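Local coordinates for protein hemolysin (Xylella fastidiosa, PDB 2OAI) that is of uncertain function, though it may bind FAD, and binds calcium ions through this transporter-associated CorC_HlyC domain of a larger membrane protein, at residues A[26-31]-A[45-50]; A[30-35]-A[68-73]; A[60-65]-A[75-80]. One frame throughout, in Å; residues are numbered along the deposited sequence. Where two conformers were deposited one is given.

Contact 1: A[26-31]-A[45-50]; sequences LPIEEL and NNYHTL
I28 holds CG1 beside its backbone N and opposite the carbonyl carbon (chi1 -69°), which lays CG1 and CD1 along the backbone of T49; Y47 has its ring swung between its own N and carbonyl carbon (chi1 62°), back toward the isoleucine. CG1 of I28 therefore arrives at the rim of the Y47 ring, close to its plane, 3.7 Å from CD1. Further along the helix, L31 and L50 meet at about a right angle through their methyls, CD2 of L31 lying 3.8 Å from CD1 of L50.

Alongside these apolar contacts the backbones form a single antiparallel bridge at P27 and T49, a non-hydrogen-bonded pair framed by two bonds. L50 N donates to L26 O at 2.9 Å. I28 N donates to H48 O at 2.8 Å, approaching from above the carbonyl plane, 45° out of it. The two CA atoms supply weaker CH...O contacts to the same acceptors: T49 CA to L26 O (3.3 Å) and P27 CA to H48 O (3.2 Å). A water that donates to H48 O and accepts from E29 N carries the link one residue further.

Since P27 and T49 are both N-cap residues, each segment supplies a carbonyl acceptor to the first turn of the other's helix, while the T49 hydroxyl caps its own helix at G52 N. The contact thus ties together the starts of helices 28-35 and 50-58. I28, L31 and Y47 reach M53 on helix 50-58, and L31 and L50 also rest on I22 of strand 20-22.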
loop_
_atom_site.group_PDB
_atom_site.type_symbol
_atom_site.label_atom_id
_atom_site.label_comp_id
_atom_site.label_asym_id
_atom_site.label_seq_id
_atom_site.Cartn_x
_atom_site.Cartn_y
_atom_site.Cartn_z
ATOM N N LEU A 26 3.263 -10.201 9.512
ATOM C CA LEU A 26 4.645 -10.700 9.542
ATOM C C LEU A 26 5.132 -10.713 11.008
ATOM O O LEU A 26 5.026 -9.687 11.680
ATOM C CB LEU A 26 5.573 -9.829 8.675
ATOM C CG LEU A 26 7.002 -10.397 8.543
ATOM C CD1 LEU A 26 6.989 -11.645 7.662
ATOM C CD2 LEU A 26 7.964 -9.352 8.030
ATOM N N PRO A 27 5.645 -11.852 11.504
ATOM C CA PRO A 27 6.097 -11.817 12.908
ATOM C C PRO A 27 7.282 -10.854 13.084
ATOM O O PRO A 27 8.093 -10.722 12.169
ATOM C CB PRO A 27 6.543 -13.260 13.197
ATOM C CG PRO A 27 5.960 -14.094 12.080
ATOM C CD PRO A 27 5.843 -13.170 10.883
ATOM N N ILE A 28 7.378 -10.201 14.248
ATOM C CA ILE A 28 8.465 -9.241 14.530
ATOM C C ILE A 28 9.852 -9.905 14.446
ATOM O O ILE A 28 10.820 -9.282 14.011
ATOM C CB ILE A 28 8.265 -8.551 15.920
ATOM C CG1 ILE A 28 7.056 -7.612 15.894
ATOM C CG2 ILE A 28 9.552 -7.812 16.408
ATOM C CD1 ILE A 28 7.134 -6.414 14.938
ATOM N N GLU A 29 9.944 -11.171 14.835
ATOM C CA GLU A 29 11.218 -11.890 14.761
ATOM C C GLU A 29 11.703 -11.925 13.330
ATOM O O GLU A 29 12.886 -11.704 13.053
ATOM C CB GLU A 29 11.068 -13.329 15.222
ATOM C CG GLU A 29 10.751 -13.499 16.661
ATOM C CD GLU A 29 11.012 -14.925 17.104
ATOM O OE1 GLU A 29 10.153 -15.798 16.828
ATOM O OE2 GLU A 29 12.082 -15.172 17.709
ATOM N N GLU A 30 10.775 -12.221 12.428
ATOM C CA GLU A 30 11.094 -12.326 11.020
ATOM C C GLU A 30 11.369 -10.946 10.437
ATOM O O GLU A 30 12.246 -10.787 9.600
ATOM C CB GLU A 30 9.955 -13.022 10.262
ATOM C CG GLU A 30 10.275 -14.448 9.812
ATOM C CD GLU A 30 11.284 -14.483 8.656
ATOM O OE1 GLU A 30 11.518 -13.429 8.017
ATOM O OE2 GLU A 30 11.844 -15.564 8.382
ATOM N N LEU A 31 10.618 -9.949 10.886
ATOM C CA LEU A 31 10.856 -8.569 10.478
ATOM C C LEU A 31 12.281 -8.130 10.870
ATOM O O LEU A 31 12.994 -7.518 10.062
ATOM C CB LEU A 31 9.809 -7.642 11.100
ATOM C CG LEU A 31 9.883 -6.160 10.706
ATOM C CD1 LEU A 31 9.656 -5.914 9.206
ATOM C CD2 LEU A 31 8.906 -5.314 11.551
ATOM N N ASN A 45 6.675 -9.127 24.316
ATOM C CA ASN A 45 6.034 -7.815 24.389
ATOM C C ASN A 45 4.507 -7.865 24.570
ATOM O O ASN A 45 3.953 -8.820 25.147
ATOM C CB ASN A 45 6.416 -6.971 23.167
ATOM C CG ASN A 45 7.785 -6.339 23.307
ATOM O OD1 ASN A 45 8.629 -6.822 24.064
ATOM N ND2 ASN A 45 8.013 -5.249 22.581
ATOM N N ASN A 46 3.844 -6.803 24.129
ATOM C CA ASN A 46 2.401 -6.829 23.934
ATOM C C ASN A 46 2.089 -7.036 22.456
ATOM O O ASN A 46 0.937 -6.865 22.018
ATOM C CB ASN A 46 1.733 -5.551 24.471
ATOM C CG ASN A 46 2.363 -4.278 23.924
ATOM O OD1 ASN A 46 3.586 -4.097 23.997
ATOM N ND2 ASN A 46 1.529 -3.377 23.392
ATOM N N TYR A 47 3.123 -7.408 21.696
ATOM C CA TYR A 47 2.964 -7.695 20.274
ATOM C C TYR A 47 3.996 -8.670 19.729
ATOM O O TYR A 47 5.124 -8.759 20.247
ATOM C CB TYR A 47 2.985 -6.401 19.464
ATOM C CG TYR A 47 4.272 -5.628 19.545
ATOM C CD1 TYR A 47 5.360 -5.968 18.730
ATOM C CD2 TYR A 47 4.400 -4.529 20.405
ATOM C CE1 TYR A 47 6.555 -5.254 18.787
ATOM C CE2 TYR A 47 5.597 -3.798 20.470
ATOM C CZ TYR A 47 6.661 -4.171 19.642
ATOM O OH TYR A 47 7.855 -3.486 19.679
ATOM N N HIS A 48 3.603 -9.422 18.710
ATOM C CA HIS A 48 4.523 -10.342 18.071
ATOM C C HIS A 48 4.498 -10.204 16.553
ATOM O O HIS A 48 5.219 -10.919 15.866
ATOM C CB HIS A 48 4.268 -11.792 18.501
ATOM C CG HIS A 48 2.978 -12.349 17.987
ATOM N ND1 HIS A 48 1.755 -12.033 18.545
ATOM C CD2 HIS A 48 2.716 -13.181 16.950
ATOM C CE1 HIS A 48 0.793 -12.642 17.871
ATOM N NE2 HIS A 48 1.350 -13.343 16.896
ATOM N N THR A 49 3.667 -9.302 16.042
ATOM C CA THR A 49 3.587 -9.065 14.606
ATOM C C THR A 49 3.747 -7.572 14.296
ATOM O O THR A 49 3.591 -6.705 15.179
ATOM C CB THR A 49 2.226 -9.504 13.980
ATOM O OG1 THR A 49 1.186 -8.613 14.416
ATOM C CG2 THR A 49 1.872 -10.947 14.315
ATOM N N LEU A 50 4.036 -7.288 13.032
ATOM C CA LEU A 50 4.111 -5.904 12.552
ATOM C C LEU A 50 2.836 -5.089 12.814
ATOM O O LEU A 50 2.923 -3.950 13.315
ATOM C CB LEU A 50 4.509 -5.893 11.065
ATOM C CG LEU A 50 4.634 -4.542 10.334
ATOM C CD1 LEU A 50 5.537 -3.555 11.105
ATOM C CD2 LEU A 50 5.177 -4.798 8.930
HETATM O O HOH W 1 7.703 -12.423 16.528
#

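Contact 2: A[30-35]-A[68-73]; sequences ELREVL and FDWAGW
L35 and W70 meet where helix 28-35 packs against a 2:2 beta hairpin, whose type I' turn from W70 to W73 joins strands 67-70 and 73-76 of the antiparallel sheet. Helix segment 30-35 and strand 68-70 run at 79° to each other with a closest approach of their axes of 13.5 Å, a gap bridged by W70 and the leucines L31 and L35.

The apolar contacts centre on L35. Its CD2 sits squarely over the six-membered ring of W73, a CH-pi contact of 3.7 Å to the centroid and only 4° off the normal, and CB lies over the same indole. The other methyl, CD1, turns to the edge of W70, 3.6 Å from CZ3. CG stands opposite the carbonyl carbon, which carries both methyls out to the indoles; CD1 also skirts W73. L31 reaches the same W70 corner, CD2 to CZ3 at 3.6 Å.

R32 brings its guanidinium to the same six-membered ring, the extended chain placing NH2 3.3 Å from W70 CZ2; CZ2 lies over a face of the guanidinium, although the two planes are 55° apart. A71, within the turn, sets its CB over a face of the W70 ring.

No direct hydrogen bond crosses the contact. Instead a water donates to L35 O at 2.6 Å and, lying in the plane of the W73 indole at its edge, accepts from NE1 at 3.0 Å.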
loop_
_atom_site.group_PDB
_atom_site.type_symbol
_atom_site.label_atom_id
_atom_site.label_comp_id
_atom_site.label_asym_id
_atom_site.label_seq_id
_atom_site.Cartn_x
_atom_site.Cartn_y
_atom_site.Cartn_z
ATOM N N GLU A 30 10.775 -12.221 12.428
ATOM C CA GLU A 30 11.094 -12.326 11.020
ATOM C C GLU A 30 11.369 -10.946 10.437
ATOM O O GLU A 30 12.246 -10.787 9.600
ATOM C CB GLU A 30 9.955 -13.022 10.262
ATOM C CG GLU A 30 10.275 -14.448 9.812
ATOM C CD GLU A 30 11.284 -14.483 8.656
ATOM O OE1 GLU A 30 11.518 -13.429 8.017
ATOM O OE2 GLU A 30 11.844 -15.564 8.382
ATOM N N LEU A 31 10.618 -9.949 10.886
ATOM C CA LEU A 31 10.856 -8.569 10.478
ATOM C C LEU A 31 12.281 -8.130 10.870
ATOM O O LEU A 31 12.994 -7.518 10.062
ATOM C CB LEU A 31 9.809 -7.642 11.100
ATOM C CG LEU A 31 9.883 -6.160 10.706
ATOM C CD1 LEU A 31 9.656 -5.914 9.206
ATOM C CD2 LEU A 31 8.906 -5.314 11.551
ATOM N N ARG A 32 12.713 -8.473 12.087
ATOM C CA ARG A 32 14.038 -8.084 12.543
ATOM C C ARG A 32 15.088 -8.649 11.609
ATOM O O ARG A 32 16.080 -7.980 11.315
ATOM C CB ARG A 32 14.336 -8.585 13.963
ATOM C CG ARG A 32 13.590 -7.805 15.019
ATOM C CD ARG A 32 14.145 -8.058 16.459
ATOM N NE ARG A 32 13.184 -7.539 17.440
ATOM C CZ ARG A 32 13.068 -6.254 17.798
ATOM N NH1 ARG A 32 12.136 -5.901 18.680
ATOM N NH2 ARG A 32 13.883 -5.322 17.294
ATOM N N GLU A 33 14.877 -9.890 11.188
ATOM C CA GLU A 33 15.859 -10.578 10.345
ATOM C C GLU A 33 15.937 -9.903 8.983
ATOM O O GLU A 33 17.033 -9.629 8.492
ATOM C CB GLU A 33 15.523 -12.060 10.164
ATOM C CG GLU A 33 15.503 -12.866 11.443
ATOM C CD GLU A 33 15.229 -14.367 11.205
ATOM O OE1 GLU A 33 14.069 -14.744 10.857
ATOM O OE2 GLU A 33 16.178 -15.161 11.390
ATOM N N VAL A 34 14.788 -9.593 8.385
ATOM C CA VAL A 34 14.753 -9.035 7.018
ATOM C C VAL A 34 15.154 -7.557 6.902
ATOM O O VAL A 34 15.499 -7.078 5.816
ATOM C CB VAL A 34 13.389 -9.265 6.324
ATOM C CG1 VAL A 34 12.965 -10.724 6.475
ATOM C CG2 VAL A 34 12.329 -8.311 6.874
ATOM N N LEU A 35 15.102 -6.837 8.013
ATOM C CA LEU A 35 15.604 -5.473 8.054
ATOM C C LEU A 35 17.032 -5.392 8.571
ATOM O O LEU A 35 17.651 -4.330 8.481
ATOM C CB LEU A 35 14.739 -4.618 8.965
ATOM C CG LEU A 35 13.229 -4.507 8.716
ATOM C CD1 LEU A 35 12.628 -3.547 9.752
ATOM C CD2 LEU A 35 12.862 -4.094 7.265
ATOM N N PHE A 68 5.715 5.849 11.625
ATOM C CA PHE A 68 6.624 6.070 12.745
ATOM C C PHE A 68 7.966 5.467 12.356
ATOM O O PHE A 68 8.045 4.691 11.407
ATOM C CB PHE A 68 6.083 5.450 14.049
ATOM C CG PHE A 68 5.933 3.938 14.006
ATOM C CD1 PHE A 68 4.787 3.353 13.454
ATOM C CD2 PHE A 68 6.930 3.102 14.520
ATOM C CE1 PHE A 68 4.614 1.951 13.411
ATOM C CE2 PHE A 68 6.770 1.688 14.476
ATOM C CZ PHE A 68 5.599 1.127 13.910
ATOM N N ASP A 69 9.011 5.819 13.108
ATOM C CA ASP A 69 10.341 5.289 12.852
ATOM C C ASP A 69 10.747 4.296 13.926
ATOM O O ASP A 69 10.476 4.505 15.128
ATOM C CB ASP A 69 11.341 6.426 12.756
ATOM C CG ASP A 69 10.978 7.431 11.655
ATOM O OD1 ASP A 69 10.293 7.078 10.665
ATOM O OD2 ASP A 69 11.370 8.592 11.784
ATOM N N TRP A 70 11.396 3.218 13.495
ATOM C CA TRP A 70 11.756 2.128 14.398
ATOM C C TRP A 70 12.993 1.459 13.841
ATOM O O TRP A 70 13.009 1.034 12.682
ATOM C CB TRP A 70 10.589 1.137 14.495
ATOM C CG TRP A 70 10.888 -0.157 15.233
ATOM C CD1 TRP A 70 10.967 -0.342 16.600
ATOM C CD2 TRP A 70 11.113 -1.444 14.640
ATOM N NE1 TRP A 70 11.251 -1.664 16.880
ATOM C CE2 TRP A 70 11.334 -2.362 15.697
ATOM C CE3 TRP A 70 11.154 -1.909 13.319
ATOM C CZ2 TRP A 70 11.600 -3.727 15.465
ATOM C CZ3 TRP A 70 11.409 -3.269 13.093
ATOM C CH2 TRP A 70 11.631 -4.154 14.161
ATOM N N ALA A 71 14.040 1.409 14.660
ATOM C CA ALA A 71 15.297 0.733 14.300
ATOM C C ALA A 71 15.937 1.204 12.980
ATOM O O ALA A 71 16.436 0.370 12.206
ATOM C CB ALA A 71 15.059 -0.783 14.265
ATOM N N GLY A 72 15.934 2.517 12.724
ATOM C CA GLY A 72 16.462 3.093 11.478
ATOM C C GLY A 72 15.570 2.914 10.233
ATOM O O GLY A 72 16.029 3.122 9.108
ATOM N N TRP A 73 14.303 2.544 10.428
ATOM C CA TRP A 73 13.358 2.375 9.304
ATOM C C TRP A 73 12.110 3.208 9.547
ATOM O O TRP A 73 11.723 3.409 10.713
ATOM C CB TRP A 73 12.938 0.897 9.192
ATOM C CG TRP A 73 14.048 0.022 8.697
ATOM C CD1 TRP A 73 15.107 -0.465 9.415
ATOM C CD2 TRP A 73 14.197 -0.455 7.369
ATOM N NE1 TRP A 73 15.919 -1.226 8.600
ATOM C CE2 TRP A 73 15.385 -1.236 7.336
ATOM C CE3 TRP A 73 13.442 -0.306 6.198
ATOM C CZ2 TRP A 73 15.836 -1.866 6.177
ATOM C CZ3 TRP A 73 13.906 -0.925 5.024
ATOM C CH2 TRP A 73 15.100 -1.699 5.038
HETATM O O HOH W 2 18.567 -2.171 9.499
#

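Contact 3: A[60-65]-A[75-80]; sequences RIPHVG and IEIVDL. With CA (calcium ion), chain C; CA (calcium ion), chain B; CA (calcium ion), chain D.
G65 N donates to I77 O at 2.9 Å, the one direct hydrogen bond between the loop 60-65 and segment 75-80, nearly straight at 163°. G65 has a positive phi (98°), a conformation suited to glycine. A water continues the link, donating to G65 O at 2.8 Å and to OE2 of E76 at 2.7 Å. The other oxygen of that carboxylate, OE1, forms a salt bridge with R15 of the second subunit.

Alongside the polar link, V64 wedges into the bend of 77-80. CG1 lies against the I77 and V78 carbonyl oxygens; CG2 points to L80, 3.8 Å from CG, the two side chains lying alongside one another and running antiparallel. P62 crosses I77 at about a right angle, CG to CG1 at 3.6 Å, and L80 CD1 packs on the P62 carbonyl.

The bend leads into the calcium sites. One ion takes OD1 of D79 and the main-chain O of L80, both at 2.4 Å, with three waters among its other ligands. OD2 of D79 faces two further calcium positions, too close together to be filled at once and with doubtful bond lengths. D81 and D86 contribute further ligands, as do D79, D81 and D86 of the second subunit, so the metals lie at the subunit interface.

P62, I77 and L80 all rest on I85 of strand 84-85. P62 also touches I55 of helix 50-58 and I77 touches C54, while E76, the last residue of strand 73-76, is hydrogen-bonded through its backbone to L89 of the neighbouring strand 89-92.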
loop_
_atom_site.group_PDB
_atom_site.type_symbol
_atom_site.label_atom_id
_atom_site.label_comp_id
_atom_site.label_asym_id
_atom_site.label_seq_id
_atom_site.Cartn_x
_atom_site.Cartn_y
_atom_site.Cartn_z
ATOM N N ARG A 60 -4.185 3.057 19.045
ATOM C CA ARG A 60 -5.445 3.119 18.296
ATOM C C ARG A 60 -5.163 2.510 16.923
ATOM O O ARG A 60 -4.011 2.212 16.596
ATOM C CB ARG A 60 -5.940 4.574 18.120
ATOM C CG ARG A 60 -4.878 5.500 17.552
ATOM C CD ARG A 60 -5.301 6.973 17.445
ATOM N NE ARG A 60 -4.119 7.763 17.118
ATOM C CZ ARG A 60 -3.646 7.943 15.883
ATOM N NH1 ARG A 60 -2.542 8.643 15.702
ATOM N NH2 ARG A 60 -4.283 7.449 14.830
ATOM N N ILE A 61 -6.209 2.315 16.131
ATOM C CA ILE A 61 -6.046 1.876 14.750
ATOM C C ILE A 61 -5.654 3.095 13.909
ATOM O O ILE A 61 -6.457 4.004 13.727
ATOM C CB ILE A 61 -7.329 1.249 14.176
ATOM C CG1 ILE A 61 -7.810 0.099 15.079
ATOM C CG2 ILE A 61 -7.056 0.753 12.743
ATOM C CD1 ILE A 61 -9.272 -0.284 14.894
ATOM N N PRO A 62 -4.427 3.093 13.368
ATOM C CA PRO A 62 -3.918 4.286 12.653
ATOM C C PRO A 62 -4.627 4.532 11.317
ATOM O O PRO A 62 -5.263 3.619 10.787
ATOM C CB PRO A 62 -2.439 3.963 12.443
ATOM C CG PRO A 62 -2.414 2.458 12.331
ATOM C CD PRO A 62 -3.460 1.979 13.357
ATOM N N HIS A 63 -4.576 5.765 10.802
ATOM C CA HIS A 63 -5.109 6.046 9.481
ATOM C C HIS A 63 -4.044 5.608 8.473
ATOM O O HIS A 63 -2.830 5.662 8.741
ATOM C CB HIS A 63 -5.304 7.559 9.237
ATOM C CG HIS A 63 -6.504 8.156 9.891
ATOM N ND1 HIS A 63 -6.735 8.087 11.249
ATOM C CD2 HIS A 63 -7.511 8.903 9.372
ATOM C CE1 HIS A 63 -7.854 8.733 11.535
ATOM N NE2 HIS A 63 -8.342 9.245 10.415
ATOM N N VAL A 64 -4.480 5.238 7.276
ATOM C CA VAL A 64 -3.519 5.062 6.174
ATOM C C VAL A 64 -2.751 6.370 5.997
ATOM O O VAL A 64 -3.343 7.456 6.044
ATOM C CB VAL A 64 -4.239 4.663 4.850
ATOM C CG1 VAL A 64 -3.284 4.715 3.662
ATOM C CG2 VAL A 64 -4.882 3.258 4.994
ATOM N N GLY A 65 -1.438 6.249 5.816
ATOM C CA GLY A 65 -0.556 7.385 5.630
ATOM C C GLY A 65 0.161 7.812 6.911
ATOM O O GLY A 65 1.111 8.606 6.843
ATOM N N ILE A 75 8.078 3.125 9.046
ATOM C CA ILE A 75 6.979 2.185 8.835
ATOM C C ILE A 75 5.686 2.961 8.628
ATOM O O ILE A 75 5.217 3.640 9.541
ATOM C CB ILE A 75 6.810 1.247 10.056
ATOM C CG1 ILE A 75 8.138 0.552 10.380
ATOM C CG2 ILE A 75 5.689 0.214 9.802
ATOM C CD1 ILE A 75 8.121 -0.197 11.697
ATOM N N GLU A 76 5.119 2.842 7.435
ATOM C CA GLU A 76 3.965 3.651 7.045
ATOM C C GLU A 76 2.776 2.738 6.769
ATOM O O GLU A 76 2.928 1.707 6.117
ATOM C CB GLU A 76 4.313 4.496 5.807
ATOM C CG GLU A 76 3.086 5.288 5.304
ATOM C CD GLU A 76 3.400 6.167 4.083
ATOM O OE1 GLU A 76 4.587 6.214 3.630
ATOM O OE2 GLU A 76 2.442 6.794 3.580
ATOM N N ILE A 77 1.599 3.092 7.286
ATOM C CA ILE A 77 0.407 2.292 7.056
ATOM C C ILE A 77 -0.023 2.557 5.624
ATOM O O ILE A 77 -0.238 3.703 5.263
ATOM C CB ILE A 77 -0.751 2.759 7.995
ATOM C CG1 ILE A 77 -0.275 2.730 9.466
ATOM C CG2 ILE A 77 -2.057 1.943 7.711
ATOM C CD1 ILE A 77 0.224 1.452 9.894
ATOM N N VAL A 78 -0.161 1.522 4.797
ATOM C CA VAL A 78 -0.615 1.816 3.419
ATOM C C VAL A 78 -1.946 1.181 3.030
ATOM O O VAL A 78 -2.565 1.624 2.065
ATOM C CB VAL A 78 0.451 1.572 2.332
ATOM C CG1 VAL A 78 1.689 2.498 2.519
ATOM C CG2 VAL A 78 0.788 0.147 2.266
ATOM N N ASP A 79 -2.407 0.191 3.806
ATOM C CA ASP A 79 -3.756 -0.350 3.613
ATOM C C ASP A 79 -4.354 -0.888 4.868
ATOM O O ASP A 79 -3.688 -1.622 5.581
ATOM C CB ASP A 79 -3.782 -1.478 2.580
ATOM C CG ASP A 79 -5.194 -1.998 2.335
ATOM O OD1 ASP A 79 -6.059 -1.206 1.919
ATOM O OD2 ASP A 79 -5.453 -3.180 2.574
ATOM N N LEU A 80 -5.626 -0.526 5.093
ATOM C CA LEU A 80 -6.453 -1.143 6.140
ATOM C C LEU A 80 -7.521 -1.990 5.465
ATOM O O LEU A 80 -7.988 -1.653 4.354
ATOM C CB LEU A 80 -7.138 -0.049 6.967
ATOM C CG LEU A 80 -6.240 0.936 7.735
ATOM C CD1 LEU A 80 -7.103 2.004 8.402
ATOM C CD2 LEU A 80 -5.417 0.198 8.784
HETATM CA CA CA C . -8.213 -2.217 2.034
HETATM CA CA CA B . -6.239 -5.003 2.171
HETATM CA CA CA D . -6.015 -5.515 1.442
HETATM O O HOH W 3 2.226 9.380 4.419
HETATM O O HOH W 4 -9.659 -0.237 2.716
HETATM O O HOH W 5 -10.406 -3.117 1.308
HETATM O O HOH W 6 -8.532 -0.887 0.008
#

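Contacts 1 and 2 start from the same helix, 28-35, sharing E30 and L31, and their centres lie about 10 Å apart. Contact 1 joins that helix to the start of helix 50-58; contact 2 joins it to the hairpin of strands 67-70 and 73-76. The centre of contact 3 lies about 16 Å from the centre of each, across the centre of the chain, where the second hairpin strand runs on to the calcium site. It follows contact 1 along the chain, whereas its segments alternate with those of contact 2. Packing on L50 and W70 and pairing with F68, I75 joins the two helix contacts to the strand that leads to the calcium site at the dimer interface.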